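Local coordinates for argininosuccinate lyase (Chelativorans sp., PDB 6G3E), which acts as an ethylenediamine-N,N'-disuccinic acid (EDDS) lyase, making and breaking carbon-nitrogen bonds, and probably also cleaves argininosuccinate to fumarate and arginine, at residues S37-Y42 with A118-F123; R130-V135 with K181-Y186. One frame throughout, in Å; residues are numbered along the deposited sequence.

How the interactions relate
Helix 112-147 serves both contacts, meeting helix 35-56 in interaction 1 and, further along the chain, helix 168-193 in interaction 2. The two centres lie 20 Å apart and the nearest atoms about 7 Å, without touching. In interaction 1 a helix crosses steeply; in interaction 2 a neighbour runs nearly antiparallel. Both are apolar and buried. The residues of the ligand-binding sites stand nearer to interaction 1: the side chain of Lys120 is about 9 Å from those of Arg112 and Asn113, which bind succinate and fumarate in other crystals of this protein. Interaction 2 lies away from these sites; beside it Asp184 holds a hydrated sodium ion.

Interaction 1. Residues S37-Y42 with A118-F123; sequences SAVFPY and AGKRMF
Tyr42 lays its ring against the backbone of helix 112-147, where the peptide link between Met122 and Phe123 lies over one face of the ring. A chi1 of -61° keeps CG beside the backbone N of Tyr42 and turns the ring onto 118-123. Tyr42 CB rests 3.9 Å from Gly119 O, and CD1 then touches Met122 CB at 3.6 Å. Further along the same side of the ring, CE1 lies 3.9 Å from Met122 O, which sits over that face; across it, CE2 lies 3.8 Å from Phe123 CA. That CA makes a CH-pi contact over the face, 4.1 Å from the centroid of the Tyr42 ring, and CZ completes the path near Met122 O. Tyr42 CE2 also meets the Phe123 ring at its edge, near its plane.

One turn earlier, Val39 sets its two methyls on neighbouring parts of 118-123. Its CG1 packs 3.8 Å from the carbonyl carbon of Gly119, an approach allowed by the missing side chain there, while CG2 meets the CB of Phe123 and the CG of Lys120, whose amine runs on to a salt bridge with Glu326. Ala38 CB presses on Phe123 CE1 at 3.6 Å, an off-centre CH-pi contact, and Pro329 of helix 329-348 touches both residues. The axes of the two segments cross at 104°, 8.3 Å apart. Were Tyr42 cut back to an alanine, the Met122-Phe123 backbone would probably lose its aromatic cover, with a gap opened beside Met122 CB and the edge of Phe123. Carbon surfaces and a ring against backbone make up the contact, which suggests that shape fit rather than directed polar bonding governs how these two segments cross.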
ATOM      1  N   SER A  37      21.850 -12.696  -8.087  1.00 11.35           N
ATOM      2  CA  SER A  37      22.419 -13.181  -9.339  1.00 15.47           C
ATOM      3  C   SER A  37      22.375 -12.104 -10.421  1.00 15.30           C
ATOM      4  O   SER A  37      23.256 -12.040 -11.276  1.00 11.42           O
ATOM      5  CB  SER A  37      21.683 -14.437  -9.810  1.00 17.57           C
ATOM      6  OG  SER A  37      21.974 -15.543  -8.968  1.00 19.15           O
ATOM      7  N   ALA A  38      21.356 -11.254 -10.378  1.00 13.64           N
ATOM      8  CA  ALA A  38      21.238 -10.170 -11.351  1.00 12.87           C
ATOM      9  C   ALA A  38      22.333  -9.129 -11.135  1.00 13.61           C
ATOM     10  O   ALA A  38      22.892  -8.587 -12.090  1.00 10.28           O
ATOM     11  CB  ALA A  38      19.861  -9.519 -11.260  1.00 11.46           C
ATOM     12  N   VAL A  39      22.647  -8.863  -9.872  1.00 11.69           N
ATOM     13  CA  VAL A  39      23.598  -7.810  -9.526  1.00 12.42           C
ATOM     14  C   VAL A  39      25.050  -8.291  -9.635  1.00 16.83           C
ATOM     15  O   VAL A  39      25.965  -7.490  -9.838  1.00 12.52           O
ATOM     16  CB  VAL A  39      23.311  -7.277  -8.094  1.00 13.31           C
ATOM     17  CG1 VAL A  39      24.433  -6.385  -7.576  1.00 15.38           C
ATOM     18  CG2 VAL A  39      21.992  -6.521  -8.082  1.00 17.90           C
ATOM     19  N   PHE A  40      25.253  -9.601  -9.527  1.00 13.34           N
ATOM     20  CA  PHE A  40      26.603 -10.156  -9.446  1.00 15.76           C
ATOM     21  C   PHE A  40      27.555  -9.702 -10.561  1.00 12.64           C
ATOM     22  O   PHE A  40      28.679  -9.295 -10.271  1.00 13.98           O
ATOM     23  CB  PHE A  40      26.558 -11.682  -9.435  1.00 15.12           C
ATOM     24  CG  PHE A  40      27.905 -12.308  -9.605  1.00 18.05           C
ATOM     25  CD1 PHE A  40      28.860 -12.183  -8.611  1.00 18.56           C
ATOM     26  CD2 PHE A  40      28.226 -13.004 -10.759  1.00 18.67           C
ATOM     27  CE1 PHE A  40      30.111 -12.743  -8.757  1.00 20.43           C
ATOM     28  CE2 PHE A  40      29.480 -13.565 -10.914  1.00 19.19           C
ATOM     29  CZ  PHE A  40      30.422 -13.436  -9.906  1.00 20.58           C
ATOM     30  N   PRO A  41      27.120  -9.767 -11.835  1.00 13.15           N
ATOM     31  CA  PRO A  41      28.017  -9.319 -12.913  1.00 15.78           C
ATOM     32  C   PRO A  41      28.479  -7.876 -12.751  1.00 19.26           C
ATOM     33  O   PRO A  41      29.603  -7.539 -13.126  1.00 11.98           O
ATOM     34  CB  PRO A  41      27.160  -9.456 -14.178  1.00 20.04           C
ATOM     35  CG  PRO A  41      26.091 -10.403 -13.830  1.00 20.98           C
ATOM     36  CD  PRO A  41      25.845 -10.284 -12.357  1.00 15.76           C
ATOM     37  N   TYR A  42      27.611  -7.029 -12.209  1.00 12.39           N
ATOM     38  CA  TYR A  42      27.960  -5.638 -11.963  1.00  9.84           C
ATOM     39  C   TYR A  42      28.958  -5.510 -10.816  1.00 14.37           C
ATOM     40  O   TYR A  42      29.849  -4.656 -10.860  1.00 12.11           O
ATOM     41  CB  TYR A  42      26.692  -4.831 -11.689  1.00 10.68           C
ATOM     42  CG  TYR A  42      25.746  -4.871 -12.862  1.00 14.03           C
ATOM     43  CD1 TYR A  42      25.985  -4.100 -13.992  1.00 13.89           C
ATOM     44  CD2 TYR A  42      24.638  -5.706 -12.861  1.00 14.06           C
ATOM     45  CE1 TYR A  42      25.127  -4.137 -15.078  1.00 14.30           C
ATOM     46  CE2 TYR A  42      23.777  -5.753 -13.946  1.00 12.95           C
ATOM     47  CZ  TYR A  42      24.028  -4.963 -15.048  1.00 13.14           C
ATOM     48  OH  TYR A  42      23.178  -5.009 -16.129  1.00 16.60           O
ATOM     49  N   ALA A 118      26.297   0.572  -5.254  1.00 13.55           N
ATOM     50  CA  ALA A 118      26.738   0.815  -6.625  1.00 10.03           C
ATOM     51  C   ALA A 118      26.270  -0.286  -7.574  1.00 12.35           C
ATOM     52  O   ALA A 118      25.785   0.000  -8.671  1.00 12.89           O
ATOM     53  CB  ALA A 118      28.248   0.945  -6.676  1.00 10.51           C
ATOM     54  N   GLY A 119      26.419  -1.539  -7.159  1.00 10.17           N
ATOM     55  CA  GLY A 119      26.052  -2.667  -7.997  1.00  8.88           C
ATOM     56  C   GLY A 119      24.566  -2.662  -8.310  1.00  9.88           C
ATOM     57  O   GLY A 119      24.144  -2.906  -9.437  1.00 10.24           O
ATOM     58  N   LYS A 120      23.763  -2.369  -7.299  1.00  8.80           N
ATOM     59  CA  LYS A 120      22.324  -2.299  -7.489  1.00  9.95           C
ATOM     60  C   LYS A 120      21.942  -1.140  -8.402  1.00  9.25           C
ATOM     61  O   LYS A 120      21.055  -1.279  -9.235  1.00 12.23           O
ATOM     62  CB  LYS A 120      21.628  -2.186  -6.138  1.00 10.18           C
ATOM     63  CG  LYS A 120      21.564  -3.526  -5.422  1.00 15.06           C
ATOM     64  CD  LYS A 120      21.356  -3.382  -3.926  1.00 22.64           C
ATOM     65  CE  LYS A 120      21.590  -4.710  -3.230  1.00 22.90           C
ATOM     66  NZ  LYS A 120      21.443  -4.587  -1.763  1.00 19.19           N
ATOM     67  N   ARG A 121      22.627  -0.011  -8.260  1.00  9.98           N
ATOM     68  CA  ARG A 121      22.423   1.124  -9.156  1.00 10.35           C
ATOM     69  C   ARG A 121      22.750   0.769 -10.612  1.00 14.16           C
ATOM     70  O   ARG A 121      22.052   1.192 -11.532  1.00  9.66           O
ATOM     71  CB  ARG A 121      23.274   2.315  -8.714  1.00  8.08           C
ATOM     72  CG  ARG A 121      22.710   3.091  -7.531  1.00 10.37           C
ATOM     73  CD  ARG A 121      23.742   4.072  -6.991  1.00  6.81           C
ATOM     74  NE  ARG A 121      23.209   4.950  -5.951  1.00 11.43           N
ATOM     75  CZ  ARG A 121      22.485   6.040  -6.184  1.00 10.54           C
ATOM     76  NH1 ARG A 121      22.197   6.404  -7.425  1.00 10.69           N
ATOM     77  NH2 ARG A 121      22.047   6.773  -5.169  1.00 11.66           N
ATOM     78  N   MET A 122      23.813  -0.003 -10.817  1.00 10.55           N
ATOM     79  CA  MET A 122      24.206  -0.413 -12.159  1.00 10.40           C
ATOM     80  C   MET A 122      23.172  -1.363 -12.752  1.00 10.79           C
ATOM     81  O   MET A 122      22.834  -1.260 -13.933  1.00 10.76           O
ATOM     82  CB  MET A 122      25.587  -1.072 -12.142  1.00 10.85           C
ATOM     83  CG  MET A 122      26.723  -0.109 -11.857  1.00 11.21           C
ATOM     84  SD  MET A 122      28.350  -0.895 -11.818  1.00 13.30           S
ATOM     85  CE  MET A 122      28.658  -1.072 -13.578  1.00 12.54           C
ATOM     86  N   PHE A 123      22.677  -2.286 -11.932  1.00 10.38           N
ATOM     87  CA  PHE A 123      21.591  -3.164 -12.337  1.00  9.03           C
ATOM     88  C   PHE A 123      20.341  -2.373 -12.710  1.00  8.64           C
ATOM     89  O   PHE A 123      19.784  -2.555 -13.792  1.00 10.52           O
ATOM     90  CB  PHE A 123      21.250  -4.153 -11.222  1.00 11.01           C
ATOM     91  CG  PHE A 123      19.973  -4.899 -11.456  1.00 11.65           C
ATOM     92  CD1 PHE A 123      19.846  -5.756 -12.536  1.00 14.76           C
ATOM     93  CD2 PHE A 123      18.894  -4.739 -10.601  1.00 16.51           C
ATOM     94  CE1 PHE A 123      18.667  -6.439 -12.762  1.00 16.33           C
ATOM     95  CE2 PHE A 123      17.715  -5.425 -10.821  1.00 16.16           C
ATOM     96  CZ  PHE A 123      17.604  -6.275 -11.903  1.00 13.50           C
TER

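Interaction 2. Residues R130-V135 with K181-Y186. With NA (sodium ion), chain E.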
ATOM      1  N   ARG A 130      16.517  -0.571 -20.445  1.00  9.44           N
ATOM      2  CA  ARG A 130      15.668  -1.635 -20.978  1.00  9.37           C
ATOM      3  C   ARG A 130      14.198  -1.214 -20.983  1.00 11.37           C
ATOM      4  O   ARG A 130      13.463  -1.458 -21.945  1.00  8.99           O
ATOM      5  CB  ARG A 130      15.856  -2.907 -20.148  1.00 12.53           C
ATOM      6  CG  ARG A 130      15.008  -4.088 -20.564  1.00 11.53           C
ATOM      7  CD  ARG A 130      15.138  -5.209 -19.544  1.00 12.34           C
ATOM      8  NE  ARG A 130      14.417  -6.412 -19.943  1.00 15.14           N
ATOM      9  CZ  ARG A 130      13.912  -7.302 -19.090  1.00 18.42           C
ATOM     10  NH1 ARG A 130      14.032  -7.128 -17.779  1.00 11.36           N
ATOM     11  NH2 ARG A 130      13.268  -8.365 -19.554  1.00 12.90           N
ATOM     12  N   THR A 131      13.778  -0.581 -19.894  1.00 11.08           N
ATOM     13  CA  THR A 131      12.393  -0.161 -19.723  1.00  9.64           C
ATOM     14  C   THR A 131      12.051   0.979 -20.677  1.00 11.76           C
ATOM     15  O   THR A 131      11.012   0.970 -21.334  1.00 10.16           O
ATOM     16  CB  THR A 131      12.134   0.274 -18.259  1.00 10.75           C
ATOM     17  OG1 THR A 131      12.304  -0.853 -17.391  1.00 11.11           O
ATOM     18  CG2 THR A 131      10.731   0.839 -18.080  1.00 11.89           C
ATOM     19  N   ILE A 132      12.940   1.961 -20.753  1.00 11.59           N
ATOM     20  CA  ILE A 132      12.741   3.101 -21.637  1.00 12.61           C
ATOM     21  C   ILE A 132      12.647   2.631 -23.085  1.00  8.04           C
ATOM     22  O   ILE A 132      11.808   3.109 -23.847  1.00 11.49           O
ATOM     23  CB  ILE A 132      13.869   4.132 -21.456  1.00  9.36           C
ATOM     24  CG1 ILE A 132      13.655   4.874 -20.133  1.00 12.53           C
ATOM     25  CG2 ILE A 132      13.912   5.130 -22.618  1.00 11.61           C
ATOM     26  CD1 ILE A 132      14.843   5.679 -19.658  1.00 16.43           C
ATOM     27  N   GLU A 133      13.482   1.671 -23.460  1.00 11.14           N
ATOM     28  CA  GLU A 133      13.414   1.110 -24.807  1.00 12.41           C
ATOM     29  C   GLU A 133      12.055   0.463 -25.074  1.00 13.53           C
ATOM     30  O   GLU A 133      11.476   0.639 -26.148  1.00  8.66           O
ATOM     31  CB  GLU A 133      14.526   0.087 -25.027  1.00 13.38           C
ATOM     32  CG  GLU A 133      14.520  -0.500 -26.426  1.00 16.38           C
ATOM     33  CD  GLU A 133      15.723  -1.389 -26.705  1.00 33.01           C
ATOM     34  OE1 GLU A 133      16.538  -1.605 -25.784  1.00 38.01           O
ATOM     35  OE2 GLU A 133      15.838  -1.888 -27.843  1.00 29.80           O
ATOM     36  N   ALA A 134      11.541  -0.276 -24.092  1.00 10.68           N
ATOM     37  CA  ALA A 134      10.247  -0.942 -24.233  1.00  9.67           C
ATOM     38  C   ALA A 134       9.104   0.065 -24.310  1.00 10.68           C
ATOM     39  O   ALA A 134       8.178  -0.097 -25.106  1.00 10.84           O
ATOM     40  CB  ALA A 134      10.014  -1.904 -23.081  1.00 10.54           C
ATOM     41  N   VAL A 135       9.167   1.096 -23.473  1.00 10.29           N
ATOM     42  CA  VAL A 135       8.136   2.129 -23.449  1.00  7.23           C
ATOM     43  C   VAL A 135       8.154   2.947 -24.750  1.00  7.97           C
ATOM     44  O   VAL A 135       7.109   3.375 -25.242  1.00 10.49           O
ATOM     45  CB  VAL A 135       8.312   3.053 -22.219  1.00  8.73           C
ATOM     46  CG1 VAL A 135       7.347   4.227 -22.258  1.00 10.56           C
ATOM     47  CG2 VAL A 135       8.095   2.249 -20.942  1.00 12.76           C
ATOM     48  N   LYS A 181       4.981  11.645 -20.965  1.00  8.90           N
ATOM     49  CA  LYS A 181       5.244  12.136 -19.620  1.00  7.63           C
ATOM     50  C   LYS A 181       5.889  11.062 -18.748  1.00 11.29           C
ATOM     51  O   LYS A 181       6.726  11.368 -17.899  1.00 12.05           O
ATOM     52  CB  LYS A 181       3.957  12.653 -18.987  1.00  9.26           C
ATOM     53  CG  LYS A 181       3.538  13.998 -19.560  1.00 11.24           C
ATOM     54  CD  LYS A 181       2.329  14.581 -18.848  1.00 13.86           C
ATOM     55  CE  LYS A 181       1.053  13.868 -19.235  1.00 13.55           C
ATOM     56  NZ  LYS A 181      -0.149  14.596 -18.740  1.00 24.32           N
ATOM     57  N   ASN A 182       5.519   9.805 -18.961  1.00 11.07           N
ATOM     58  CA  ASN A 182       6.169   8.717 -18.246  1.00  9.79           C
ATOM     59  C   ASN A 182       7.622   8.560 -18.693  1.00 10.42           C
ATOM     60  O   ASN A 182       8.488   8.249 -17.881  1.00 10.02           O
ATOM     61  CB  ASN A 182       5.391   7.416 -18.434  1.00  8.62           C
ATOM     62  CG  ASN A 182       4.206   7.312 -17.482  1.00 11.15           C
ATOM     63  OD1 ASN A 182       4.325   7.607 -16.291  1.00 13.83           O
ATOM     64  ND2 ASN A 182       3.059   6.911 -18.006  1.00 10.76           N
ATOM     65  N   LEU A 183       7.901   8.797 -19.971  1.00 10.58           N
ATOM     66  CA  LEU A 183       9.281   8.764 -20.442  1.00 12.30           C
ATOM     67  C   LEU A 183      10.106   9.872 -19.771  1.00 12.87           C
ATOM     68  O   LEU A 183      11.266   9.658 -19.417  1.00  9.62           O
ATOM     69  CB  LEU A 183       9.333   8.885 -21.963  1.00  8.35           C
ATOM     70  CG  LEU A 183       8.996   7.581 -22.694  1.00  7.07           C
ATOM     71  CD1 LEU A 183       8.635   7.855 -24.138  1.00 14.02           C
ATOM     72  CD2 LEU A 183      10.153   6.596 -22.616  1.00 11.95           C
ATOM     73  N   ASP A 184       9.501  11.042 -19.575  1.00 11.14           N
ATOM     74  CA  ASP A 184      10.141  12.106 -18.798  1.00 11.27           C
ATOM     75  C   ASP A 184      10.409  11.668 -17.360  1.00 10.40           C
ATOM     76  O   ASP A 184      11.485  11.932 -16.822  1.00  8.15           O
ATOM     77  CB  ASP A 184       9.281  13.373 -18.786  1.00  9.45           C
ATOM     78  CG  ASP A 184       9.346  14.149 -20.090  1.00 17.22           C
ATOM     79  OD1 ASP A 184      10.366  14.063 -20.810  1.00 17.46           O
ATOM     80  OD2 ASP A 184       8.364  14.865 -20.383  1.00 17.16           O
ATOM     81  N   ARG A 185       9.431  11.013 -16.728  1.00  9.64           N
ATOM     82  CA  ARG A 185       9.622  10.508 -15.364  1.00  7.37           C
ATOM     83  C   ARG A 185      10.826   9.596 -15.306  1.00  5.79           C
ATOM     84  O   ARG A 185      11.660   9.713 -14.413  1.00  9.07           O
ATOM     85  CB  ARG A 185       8.392   9.750 -14.857  1.00  8.19           C
ATOM     86  CG  ARG A 185       7.243  10.651 -14.463  1.00  9.18           C
ATOM     87  CD  ARG A 185       6.079   9.896 -13.803  1.00 10.03           C
ATOM     88  NE  ARG A 185       5.015  10.850 -13.515  1.00 10.57           N
ATOM     89  CZ  ARG A 185       3.970  11.090 -14.304  1.00 12.94           C
ATOM     90  NH1 ARG A 185       3.770  10.386 -15.413  1.00 12.83           N
ATOM     91  NH2 ARG A 185       3.101  12.026 -13.957  1.00 11.98           N
ATOM     92  N   TYR A 186      10.914   8.680 -16.266  1.00  9.30           N
ATOM     93  CA  TYR A 186      11.995   7.704 -16.287  1.00  8.44           C
ATOM     94  C   TYR A 186      13.358   8.358 -16.536  1.00  8.82           C
ATOM     95  O   TYR A 186      14.361   7.986 -15.918  1.00  9.17           O
ATOM     96  CB  TYR A 186      11.728   6.633 -17.353  1.00  7.55           C
ATOM     97  CG  TYR A 186      10.828   5.495 -16.905  1.00  6.56           C
ATOM     98  CD1 TYR A 186      11.127   4.746 -15.776  1.00 10.20           C
ATOM     99  CD2 TYR A 186       9.703   5.136 -17.640  1.00  7.73           C
ATOM    100  CE1 TYR A 186      10.313   3.689 -15.372  1.00  6.67           C
ATOM    101  CE2 TYR A 186       8.891   4.081 -17.243  1.00  7.44           C
ATOM    102  CZ  TYR A 186       9.204   3.365 -16.108  1.00  7.46           C
ATOM    103  OH  TYR A 186       8.403   2.311 -15.706  1.00 10.14           O
TER
HETATM  104 NA    NA E 604       8.047  15.577 -22.640  1.00 30.00          NA
HETATM  105  O   HOH W   1      10.474  15.849 -22.992  1.00 28.47           O
HETATM  106  O   HOH W   2       8.554  13.415 -23.153  1.00 24.87           O
HETATM  107  O   HOH W   3       8.160  15.598 -25.009  1.00 43.52           O
HETATM  108  O   HOH W   4       5.859  15.539 -22.395  1.00 30.52           O
HETATM  109  O   HOH W   5       8.084  17.953 -21.624  1.00 34.07           O
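Thr131 sets its methyl on the flat face of the Tyr186 ring, with CG2 3.5 Å from CZ of Tyr186 and the two side chains crossing at about a right angle. The torsion of Thr131 (chi1 -64°) places OG1 beside the backbone N, where OG1 is hydrogen-bonded to Gln127 O, and sends CG2 to the ring. Ile132 slides past Tyr186 in the opposite direction, its CG1 3.8 Å from the CB of Tyr186. Val135 CG2 approaches the same ring obliquely; the tyrosine is thus a broad bump received by three side chains of 130-135, and its hydroxyl is hydrogen-bonded to Asn245 of helix 236-262. A second, smaller bump is Leu183 CD2, which enters the hollow between Ile132 CG2 and Val135 CG1, meeting the latter tip to tip at 3.7 Å.

On another side of helix 168-193, Asp184 OD2 binds sodium at 2.4 Å, five waters filling the other positions, and OD1 accepts a hydrogen bond from water 1 and forms a salt bridge with Arg187. Lys181 and Arg185 form salt bridges with Glu230 and Glu240 of the second subunit.

The N-to-C directions of the two segments differ by 169°, their axes 10.5 Å apart, a spacing bridged chiefly by Tyr186, Leu183 and Ile132. Such nearly antiparallel packing is characteristic of the long-helix bundle of the aspartase/fumarase superfamily, whose helices from four subunits join in the core of the tetramer.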